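PDB 6PI9: 16S rRNA (guanine(1405)-N(7))-methyltransferase from Klebsiella pneumoniae, which probably methylates the N7 position of guanine 1405 in 16S rRNA, using S-adenosyl-L-methionine as donor, and so confers resistance to various aminoglycosides. Local coordinates for residues D245-S250 against V254-R259; P98-W103 against P126-S131; Q7-A12 against R29-L34. One frame throughout, in Å; residues are numbered along the deposited sequence.

Contact 1. Residues D245-S250 against V254-R259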
loop_
_atom_site.group_PDB
_atom_site.type_symbol
_atom_site.label_atom_id
_atom_site.label_comp_id
_atom_site.label_asym_id
_atom_site.label_seq_id
_atom_site.Cartn_x
_atom_site.Cartn_y
_atom_site.Cartn_z
ATOM N N ASP A 245 -24.818 11.320 6.531
ATOM C CA ASP A 245 -25.043 9.937 6.139
ATOM C C ASP A 245 -23.719 9.181 6.106
ATOM O O ASP A 245 -22.662 9.781 5.892
ATOM C CB ASP A 245 -25.693 9.840 4.768
ATOM C CG ASP A 245 -26.453 8.535 4.578
ATOM O OD1 ASP A 245 -27.111 8.410 3.532
ATOM O OD2 ASP A 245 -26.444 7.665 5.485
ATOM N N ARG A 246 -23.805 7.845 6.247
ATOM C CA ARG A 246 -22.669 6.940 6.164
ATOM C C ARG A 246 -23.083 5.647 5.451
ATOM O O ARG A 246 -24.162 5.101 5.729
ATOM C CB ARG A 246 -22.148 6.602 7.563
ATOM C CG ARG A 246 -21.262 5.364 7.537
ATOM C CD ARG A 246 -20.966 4.788 8.922
ATOM N NE ARG A 246 -20.430 3.418 8.807
ATOM C CZ ARG A 246 -19.791 2.765 9.785
ATOM N NH1 ARG A 246 -19.602 3.344 10.984
ATOM N NH2 ARG A 246 -19.346 1.519 9.574
ATOM N N PHE A 247 -22.230 5.136 4.554
ATOM C CA PHE A 247 -22.493 3.838 3.915
ATOM C C PHE A 247 -21.204 3.333 3.276
ATOM O O PHE A 247 -20.262 4.102 3.074
ATOM C CB PHE A 247 -23.594 3.959 2.851
ATOM C CG PHE A 247 -23.340 5.080 1.886
ATOM C CD1 PHE A 247 -23.916 6.337 2.083
ATOM C CD2 PHE A 247 -22.454 4.921 0.822
ATOM C CE1 PHE A 247 -23.637 7.389 1.197
ATOM C CE2 PHE A 247 -22.168 5.971 -0.048
ATOM C CZ PHE A 247 -22.766 7.194 0.142
ATOM N N THR A 248 -21.162 2.033 2.958
ATOM C CA THR A 248 -19.957 1.437 2.372
ATOM C C THR A 248 -20.203 0.899 0.959
ATOM O O THR A 248 -21.103 0.086 0.758
ATOM C CB THR A 248 -19.435 0.320 3.278
ATOM O OG1 THR A 248 -19.072 0.894 4.542
ATOM C CG2 THR A 248 -18.203 -0.362 2.683
ATOM N N VAL A 249 -19.359 1.321 0.005
ATOM C CA VAL A 249 -19.448 1.003 -1.437
ATOM C C VAL A 249 -18.093 0.451 -1.870
ATOM O O VAL A 249 -17.110 1.201 -1.897
ATOM C CB VAL A 249 -19.766 2.249 -2.286
ATOM C CG1 VAL A 249 -20.103 1.847 -3.727
ATOM C CG2 VAL A 249 -20.835 3.139 -1.646
ATOM N N SER A 250 -18.021 -0.836 -2.189
ATOM C CA SER A 250 -16.838 -1.410 -2.847
ATOM C C SER A 250 -15.543 -1.188 -2.037
ATOM O O SER A 250 -14.516 -0.709 -2.542
ATOM C CB SER A 250 -16.718 -0.856 -4.272
ATOM O OG SER A 250 -15.507 -1.253 -4.887
ATOM N N VAL A 254 -17.900 5.583 3.259
ATOM C CA VAL A 254 -18.186 6.928 2.743
ATOM C C VAL A 254 -19.040 7.673 3.769
ATOM O O VAL A 254 -20.032 7.144 4.233
ATOM C CB VAL A 254 -18.946 6.880 1.397
ATOM C CG1 VAL A 254 -19.190 8.350 0.861
ATOM C CG2 VAL A 254 -18.209 6.019 0.362
ATOM N N TYR A 255 -18.645 8.901 4.094
ATOM C CA TYR A 255 -19.383 9.817 4.963
ATOM C C TYR A 255 -19.798 11.048 4.168
ATOM O O TYR A 255 -18.962 11.668 3.506
ATOM C CB TYR A 255 -18.500 10.341 6.098
ATOM C CG TYR A 255 -18.261 9.330 7.193
ATOM C CD1 TYR A 255 -19.122 9.225 8.268
ATOM C CD2 TYR A 255 -17.152 8.490 7.150
ATOM C CE1 TYR A 255 -18.874 8.280 9.289
ATOM C CE2 TYR A 255 -16.924 7.556 8.155
ATOM C CZ TYR A 255 -17.762 7.463 9.191
ATOM O OH TYR A 255 -17.502 6.532 10.194
ATOM N N LEU A 256 -21.071 11.430 4.270
ATOM C CA LEU A 256 -21.540 12.702 3.724
ATOM C C LEU A 256 -21.660 13.667 4.898
ATOM O O LEU A 256 -22.401 13.397 5.850
ATOM C CB LEU A 256 -22.898 12.506 3.030
ATOM C CG LEU A 256 -22.968 11.394 1.965
ATOM C CD1 LEU A 256 -24.375 11.339 1.287
ATOM C CD2 LEU A 256 -21.855 11.562 0.925
ATOM N N VAL A 257 -20.964 14.781 4.827
ATOM C CA VAL A 257 -20.722 15.634 5.976
ATOM C C VAL A 257 -21.196 17.035 5.639
ATOM O O VAL A 257 -20.868 17.564 4.573
ATOM C CB VAL A 257 -19.230 15.642 6.331
ATOM C CG1 VAL A 257 -18.943 16.599 7.470
ATOM C CG2 VAL A 257 -18.778 14.212 6.627
ATOM N N GLU A 258 -21.897 17.653 6.578
ATOM C CA GLU A 258 -22.524 18.945 6.348
ATOM C C GLU A 258 -22.039 19.950 7.374
ATOM O O GLU A 258 -21.784 19.610 8.535
ATOM C CB GLU A 258 -24.029 18.815 6.411
ATOM C CG GLU A 258 -24.736 19.606 5.395
ATOM C CD GLU A 258 -26.223 19.360 5.458
ATOM O OE1 GLU A 258 -26.702 18.878 6.518
ATOM O OE2 GLU A 258 -26.893 19.671 4.455
ATOM N N ARG A 259 -21.843 21.177 6.934
ATOM C CA ARG A 259 -21.374 22.202 7.846
ATOM C C ARG A 259 -22.571 22.711 8.635
ATOM O O ARG A 259 -23.556 23.155 8.051
ATOM C CB ARG A 259 -20.672 23.326 7.085
ATOM C CG ARG A 259 -19.662 24.078 7.944
ATOM C CD ARG A 259 -18.571 24.764 7.117
ATOM N NE ARG A 259 -17.557 23.846 6.581
ATOM C CZ ARG A 259 -16.350 23.652 7.124
ATOM N NH1 ARG A 259 -15.983 24.301 8.225
ATOM N NH2 ARG A 259 -15.495 22.829 6.560
#

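Contact 2. Residues P98-W103 against P126-S131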
loop_
_atom_site.group_PDB
_atom_site.type_symbol
_atom_site.label_atom_id
_atom_site.label_comp_id
_atom_site.label_asym_id
_atom_site.label_seq_id
_atom_site.Cartn_x
_atom_site.Cartn_y
_atom_site.Cartn_z
ATOM N N PRO A 98 -15.483 -0.823 -9.967
ATOM C CA PRO A 98 -16.634 -1.741 -9.986
ATOM C C PRO A 98 -17.854 -1.220 -9.234
ATOM O O PRO A 98 -18.985 -1.555 -9.608
ATOM C CB PRO A 98 -16.065 -3.027 -9.367
ATOM C CG PRO A 98 -14.889 -2.627 -8.612
ATOM C CD PRO A 98 -14.302 -1.444 -9.346
ATOM N N GLY A 99 -17.677 -0.392 -8.206
ATOM C CA GLY A 99 -18.807 0.206 -7.530
ATOM C C GLY A 99 -19.157 1.606 -7.981
ATOM O O GLY A 99 -20.002 2.248 -7.341
ATOM N N ALA A 100 -18.552 2.100 -9.069
ATOM C CA ALA A 100 -18.704 3.504 -9.429
ATOM C C ALA A 100 -20.160 3.884 -9.638
ATOM O O ALA A 100 -20.585 4.969 -9.231
ATOM C CB ALA A 100 -17.891 3.812 -10.687
ATOM N N ASP A 101 -20.937 3.022 -10.285
ATOM C CA ASP A 101 -22.344 3.339 -10.497
ATOM C C ASP A 101 -23.056 3.523 -9.162
ATOM O O ASP A 101 -23.621 4.589 -8.884
ATOM C CB ASP A 101 -23.004 2.259 -11.344
ATOM C CG ASP A 101 -22.532 2.287 -12.787
ATOM O OD1 ASP A 101 -22.179 3.382 -13.279
ATOM O OD2 ASP A 101 -22.538 1.210 -13.431
ATOM N N GLU A 102 -22.982 2.521 -8.294
ATOM C CA GLU A 102 -23.517 2.690 -6.953
ATOM C C GLU A 102 -22.976 3.959 -6.279
ATOM O O GLU A 102 -23.732 4.702 -5.642
ATOM C CB GLU A 102 -23.197 1.445 -6.133
ATOM C CG GLU A 102 -23.779 1.506 -4.782
ATOM C CD GLU A 102 -23.427 0.317 -3.901
ATOM O OE1 GLU A 102 -22.792 -0.637 -4.401
ATOM O OE2 GLU A 102 -23.795 0.339 -2.701
ATOM N N TRP A 103 -21.667 4.239 -6.429
ATOM C CA TRP A 103 -21.066 5.395 -5.776
ATOM C C TRP A 103 -21.712 6.704 -6.258
ATOM O O TRP A 103 -22.074 7.576 -5.460
ATOM C CB TRP A 103 -19.550 5.383 -6.044
ATOM C CG TRP A 103 -18.691 6.252 -5.146
ATOM C CD1 TRP A 103 -17.937 5.848 -4.062
ATOM C CD2 TRP A 103 -18.488 7.660 -5.271
ATOM N NE1 TRP A 103 -17.298 6.927 -3.500
ATOM C CE2 TRP A 103 -17.611 8.049 -4.232
ATOM C CE3 TRP A 103 -18.972 8.637 -6.163
ATOM C CZ2 TRP A 103 -17.216 9.360 -4.053
ATOM C CZ3 TRP A 103 -18.587 9.939 -5.986
ATOM C CH2 TRP A 103 -17.710 10.295 -4.937
ATOM N N PRO A 126 -10.607 12.800 -10.689
ATOM C CA PRO A 126 -11.391 13.766 -11.501
ATOM C C PRO A 126 -11.670 13.297 -12.910
ATOM O O PRO A 126 -12.634 13.772 -13.544
ATOM C CB PRO A 126 -10.528 15.036 -11.459
ATOM C CG PRO A 126 -9.301 14.660 -10.494
ATOM C CD PRO A 126 -9.611 13.479 -9.809
ATOM N N ILE A 127 -10.878 12.360 -13.427
ATOM C CA ILE A 127 -11.214 11.765 -14.717
ATOM C C ILE A 127 -12.410 10.817 -14.579
ATOM O O ILE A 127 -13.307 10.803 -15.427
ATOM C CB ILE A 127 -9.981 11.058 -15.290
ATOM C CG1 ILE A 127 -8.870 12.084 -15.533
ATOM C CG2 ILE A 127 -10.345 10.309 -16.582
ATOM C CD1 ILE A 127 -7.559 11.468 -15.949
ATOM N N LEU A 128 -12.451 10.030 -13.504
ATOM C CA LEU A 128 -13.613 9.185 -13.218
ATOM C C LEU A 128 -14.875 10.024 -13.057
ATOM O O LEU A 128 -15.884 9.777 -13.731
ATOM C CB LEU A 128 -13.351 8.348 -11.963
ATOM C CG LEU A 128 -14.460 7.393 -11.504
ATOM C CD1 LEU A 128 -14.925 6.525 -12.695
ATOM C CD2 LEU A 128 -13.924 6.527 -10.387
ATOM N N LEU A 129 -14.832 11.019 -12.162
ATOM C CA LEU A 129 -15.915 11.999 -12.034
ATOM C C LEU A 129 -16.336 12.592 -13.363
ATOM O O LEU A 129 -17.527 12.649 -13.692
ATOM C CB LEU A 129 -15.475 13.138 -11.121
ATOM C CG LEU A 129 -15.255 12.771 -9.677
ATOM C CD1 LEU A 129 -14.806 14.051 -8.932
ATOM C CD2 LEU A 129 -16.547 12.214 -9.161
ATOM N N GLY A 130 -15.387 13.133 -14.105
ATOM C CA GLY A 130 -15.754 13.822 -15.323
ATOM C C GLY A 130 -16.492 12.934 -16.298
ATOM O O GLY A 130 -17.402 13.392 -17.008
ATOM N N SER A 131 -16.125 11.654 -16.352
ATOM C CA SER A 131 -16.827 10.750 -17.252
ATOM C C SER A 131 -18.292 10.595 -16.864
ATOM O O SER A 131 -19.122 10.286 -17.725
ATOM C CB SER A 131 -16.148 9.385 -17.246
ATOM O OG SER A 131 -16.276 8.782 -15.976
#

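Contact 3. Residues Q7-A12 against R29-L34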
loop_
_atom_site.group_PDB
_atom_site.type_symbol
_atom_site.label_atom_id
_atom_site.label_comp_id
_atom_site.label_asym_id
_atom_site.label_seq_id
_atom_site.Cartn_x
_atom_site.Cartn_y
_atom_site.Cartn_z
ATOM N N GLN A 7 23.181 17.060 1.726
ATOM C CA GLN A 7 22.620 17.547 0.464
ATOM C C GLN A 7 22.784 16.502 -0.629
ATOM O O GLN A 7 21.911 16.359 -1.487
ATOM C CB GLN A 7 23.281 18.871 0.043
ATOM C CG GLN A 7 22.662 19.497 -1.201
ATOM C CD GLN A 7 21.227 19.980 -1.022
ATOM O OE1 GLN A 7 20.927 20.775 -0.126
ATOM N NE2 GLN A 7 20.336 19.543 -1.922
ATOM N N ALA A 8 23.877 15.739 -0.589
ATOM C CA ALA A 8 24.065 14.666 -1.560
ATOM C C ALA A 8 22.967 13.622 -1.428
ATOM O O ALA A 8 22.447 13.116 -2.434
ATOM C CB ALA A 8 25.431 14.015 -1.365
ATOM N N ALA A 9 22.585 13.299 -0.190
ATOM C CA ALA A 9 21.490 12.353 -0.010
ATOM C C ALA A 9 20.168 12.944 -0.516
ATOM O O ALA A 9 19.405 12.263 -1.213
ATOM C CB ALA A 9 21.371 11.964 1.463
ATOM N N LEU A 10 19.879 14.196 -0.165
ATOM C CA LEU A 10 18.691 14.853 -0.719
ATOM C C LEU A 10 18.747 14.871 -2.242
ATOM O O LEU A 10 17.746 14.606 -2.915
ATOM C CB LEU A 10 18.581 16.271 -0.159
ATOM C CG LEU A 10 17.412 17.116 -0.667
ATOM C CD1 LEU A 10 16.125 16.316 -0.522
ATOM C CD2 LEU A 10 17.328 18.411 0.088
ATOM N N ASP A 11 19.916 15.181 -2.808
ATOM C CA ASP A 11 20.051 15.185 -4.272
ATOM C C ASP A 11 19.727 13.820 -4.876
ATOM O O ASP A 11 19.122 13.738 -5.954
ATOM C CB ASP A 11 21.465 15.610 -4.670
ATOM C CG ASP A 11 21.725 17.063 -4.424
ATOM O OD1 ASP A 11 20.730 17.826 -4.274
ATOM O OD2 ASP A 11 22.912 17.466 -4.414
ATOM N N ALA A 12 20.130 12.730 -4.209
ATOM C CA ALA A 12 19.784 11.403 -4.705
ATOM C C ALA A 12 18.289 11.167 -4.673
ATOM O O ALA A 12 17.769 10.422 -5.510
ATOM C CB ALA A 12 20.465 10.292 -3.880
ATOM N N ARG A 29 10.643 18.598 2.111
ATOM C CA ARG A 29 10.027 18.643 3.445
ATOM C C ARG A 29 10.121 17.292 4.155
ATOM O O ARG A 29 10.522 17.210 5.336
ATOM C CB ARG A 29 8.547 19.083 3.337
ATOM C CG ARG A 29 7.830 19.097 4.676
ATOM C CD ARG A 29 6.303 19.403 4.588
ATOM N NE ARG A 29 5.560 18.562 3.637
ATOM C CZ ARG A 29 5.175 17.299 3.867
ATOM N NH1 ARG A 29 5.440 16.721 5.042
ATOM N NH2 ARG A 29 4.487 16.630 2.937
ATOM N N VAL A 30 9.778 16.210 3.449
ATOM C CA VAL A 30 9.836 14.877 4.072
ATOM C C VAL A 30 11.260 14.559 4.481
ATOM O O VAL A 30 11.539 14.056 5.590
ATOM C CB VAL A 30 9.271 13.837 3.083
ATOM C CG1 VAL A 30 9.619 12.392 3.465
ATOM C CG2 VAL A 30 7.747 13.998 3.008
ATOM N N PHE A 31 12.206 14.848 3.594
ATOM C CA PHE A 31 13.579 14.501 3.949
ATOM C C PHE A 31 14.060 15.322 5.148
ATOM O O PHE A 31 14.768 14.801 6.032
ATOM C CB PHE A 31 14.465 14.692 2.713
ATOM C CG PHE A 31 15.944 14.428 2.969
ATOM C CD1 PHE A 31 16.459 13.124 2.981
ATOM C CD2 PHE A 31 16.787 15.478 3.247
ATOM C CE1 PHE A 31 17.803 12.897 3.223
ATOM C CE2 PHE A 31 18.129 15.261 3.511
ATOM C CZ PHE A 31 18.640 13.982 3.476
ATOM N N MET A 32 13.758 16.621 5.175
ATOM C CA MET A 32 14.244 17.436 6.292
ATOM C C MET A 32 13.574 17.067 7.625
ATOM O O MET A 32 14.182 17.238 8.697
ATOM C CB MET A 32 14.018 18.927 5.991
ATOM C CG MET A 32 14.838 19.447 4.834
ATOM S SD MET A 32 16.606 19.132 4.925
ATOM C CE MET A 32 17.070 20.159 6.328
ATOM N N GLU A 33 12.330 16.581 7.591
ATOM C CA GLU A 33 11.714 16.081 8.817
ATOM C C GLU A 33 12.439 14.840 9.333
ATOM O O GLU A 33 12.560 14.637 10.555
ATOM C CB GLU A 33 10.239 15.761 8.561
ATOM C CG GLU A 33 9.394 16.983 8.374
ATOM C CD GLU A 33 7.944 16.661 7.998
ATOM O OE1 GLU A 33 7.607 15.455 7.977
ATOM O OE2 GLU A 33 7.164 17.610 7.703
ATOM N N LEU A 34 12.984 14.025 8.432
ATOM C CA LEU A 34 13.618 12.768 8.852
ATOM C C LEU A 34 15.096 12.925 9.135
ATOM O O LEU A 34 15.672 12.168 9.962
ATOM C CB LEU A 34 13.419 11.698 7.770
ATOM C CG LEU A 34 11.930 11.320 7.622
ATOM C CD1 LEU A 34 11.682 10.557 6.317
ATOM C CD2 LEU A 34 11.483 10.491 8.817
#

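Contact 1. Residues D245-S250 against V254-R259
Residues 245-248 and 254-259 run antiparallel, axes 4.8 Å apart and N-to-C directions at 166°, with Asp245-Leu256 and Phe247-Val254 as hydrogen-bonded pairs and Arg246-Tyr255 as the non-hydrogen-bonded pair between them. Each hydrogen-bonded pair is tied in both directions; Leu256 N to Asp245 O is 2.8 Å, whereas the return bond from Asp245 N to Leu256 O is longer, 3.3 Å. Phe247 and Val254 share a face of the sheet with Asp245 and Leu256. With chi1 at 50°, CG of Phe247 lies between its backbone N and carbonyl carbon, and the ring is carried across Val254: Phe247 CE2 reaches Val254 CB at 3.6 Å. The neighbouring edge of the ring receives Leu256, whose CD1 is 4.0 Å from Phe247 CE1, near the ring plane. Helix 100-111 covers this side through Val107 and Phe110. The two strands form the hairpin that closes the Rossmann-like sheet of class I methyltransferases: strand 252-259 is antiparallel to its neighbours and slots between strand 208-214 and the outer strand 241-248. On the other face Arg246 and Tyr255 point the same way, side by side. The extended arginine chain lays CG over one face of the tyrosine ring, toward its rim, and Arg246 CD is 4.1 Å from Tyr255 OH. The Arg246 guanidinium is turned 56° from the ring and pairs with Glu226 of helix 225-236, while the buried Tyr255 hydroxyl has no polar partner in the model.

Contact 2. Residues P98-W103 against P126-S131
Trp103 and Leu129 meet where the start of helix 100-111 faces helix 125-131. The CB of Trp103, directed toward the other helix, lies 3.4 Å from Gly99 O, the carbonyl that accepts the hydrogen bond of Trp103 N one turn later. CG is anti to the backbone N (chi1 -163°), which sets the indole between Val254 on one side and Leu129 on the other. The pyrrole side goes to the sheet, where Val254 and Glu252 of strand 252-259 touch the indole. The far corner of the six-membered ring completes the path, Trp103 CZ3 meeting Leu129 CD2 at 4.4 Å. In Leu129, CD1 is the extended branch (chi2 179°); the other methyl, CD2, folds back beside CA and meets the ring obliquely. Asp119 of strand 117-120 also touches the Leu129 side chain. Helix 125-131 directly follows strand 117-120, the first strand of the Rossmann-like methyltransferase core, and the turn between them belongs to the glycine-containing cofactor loop of this fold. One helical turn before Trp103, Ala100 supplies the second touch: Ala100 CB faces Leu128 CD1 at 4.5 Å, and the CB of Leu128 is directed at helix 100-111. Both contacts are purely apolar and light, burying 91 Å² in all. Leu87 and Met132 pack around them, on Leu128 and Ala100 respectively. The Leu128 side chain is about 7 Å from the bound S-adenosylhomocysteine, and that of Trp103 about 4 Å from the side chain of Arg96, a residue that binds it.

Contact 3. Residues Q7-A12 against R29-L34
Phe31 buries the most surface here, its ring packed against Leu10 while Ala9 meets it near the tip. Phe31 has its CB directed at helix 4-14, and its chi1 of 177° turns the ring so that one face lies under Leu10. Leu10 CB sits 4.2 Å from the ring centroid, 26° off the normal, a CH-pi contact. The same leucine then runs back along the ring toward its root, with Leu10 CD1 3.9 Å from Phe31 CD2 and 4.0 Å from Phe31 CB. Ala9 CB comes obliquely to the far end, 3.9 Å from Phe31 CZ. Helix 41-57 also borders the two helices, Ala44 touching Phe31 and Glu45 touching Ala9, so the contact belongs to the N-terminal helical region beside the methyltransferase core. Polar groups lie to the flanks and are paired within their own helices: Gln7 NE2 donates to Asp11 OD1 at 2.9 Å, and Arg29 NH1 forms a salt bridge with Glu33 OE2 at 3.3 Å. Arg29 NH2 also bridges to Asp167, a residue that binds S-adenosylhomocysteine, connecting helix 24-34 to the cofactor site. Between 7-12 and 29-34 the grip is entirely apolar: it rests on dispersion and the close fit of Leu10 and Ala9 against the Phe31 ring, and these two segments are held by that fit alone.

Along the chain the contacts follow in series: contact 3 closes first, then contact 2, then contact 1. Contacts 1 and 2 are neighbours in the Rossmann-like core, centres 16 Å apart, and touch directly: Val249 of contact 1 packs on Gly99 and Glu102 of contact 2. Helix 100-111 therefore joins the C-terminal hairpin to the helix after the first core strand. Contact 3 lies across the chain's centre, in the N-terminal helices, with centres 38 Å from contact 1 and 37 Å from contact 2. The bound S-adenosylhomocysteine lies between the two regions, consistent with a methyltransferase core with an N-terminal helical extension tied to the cofactor site through Arg29 and Asp167.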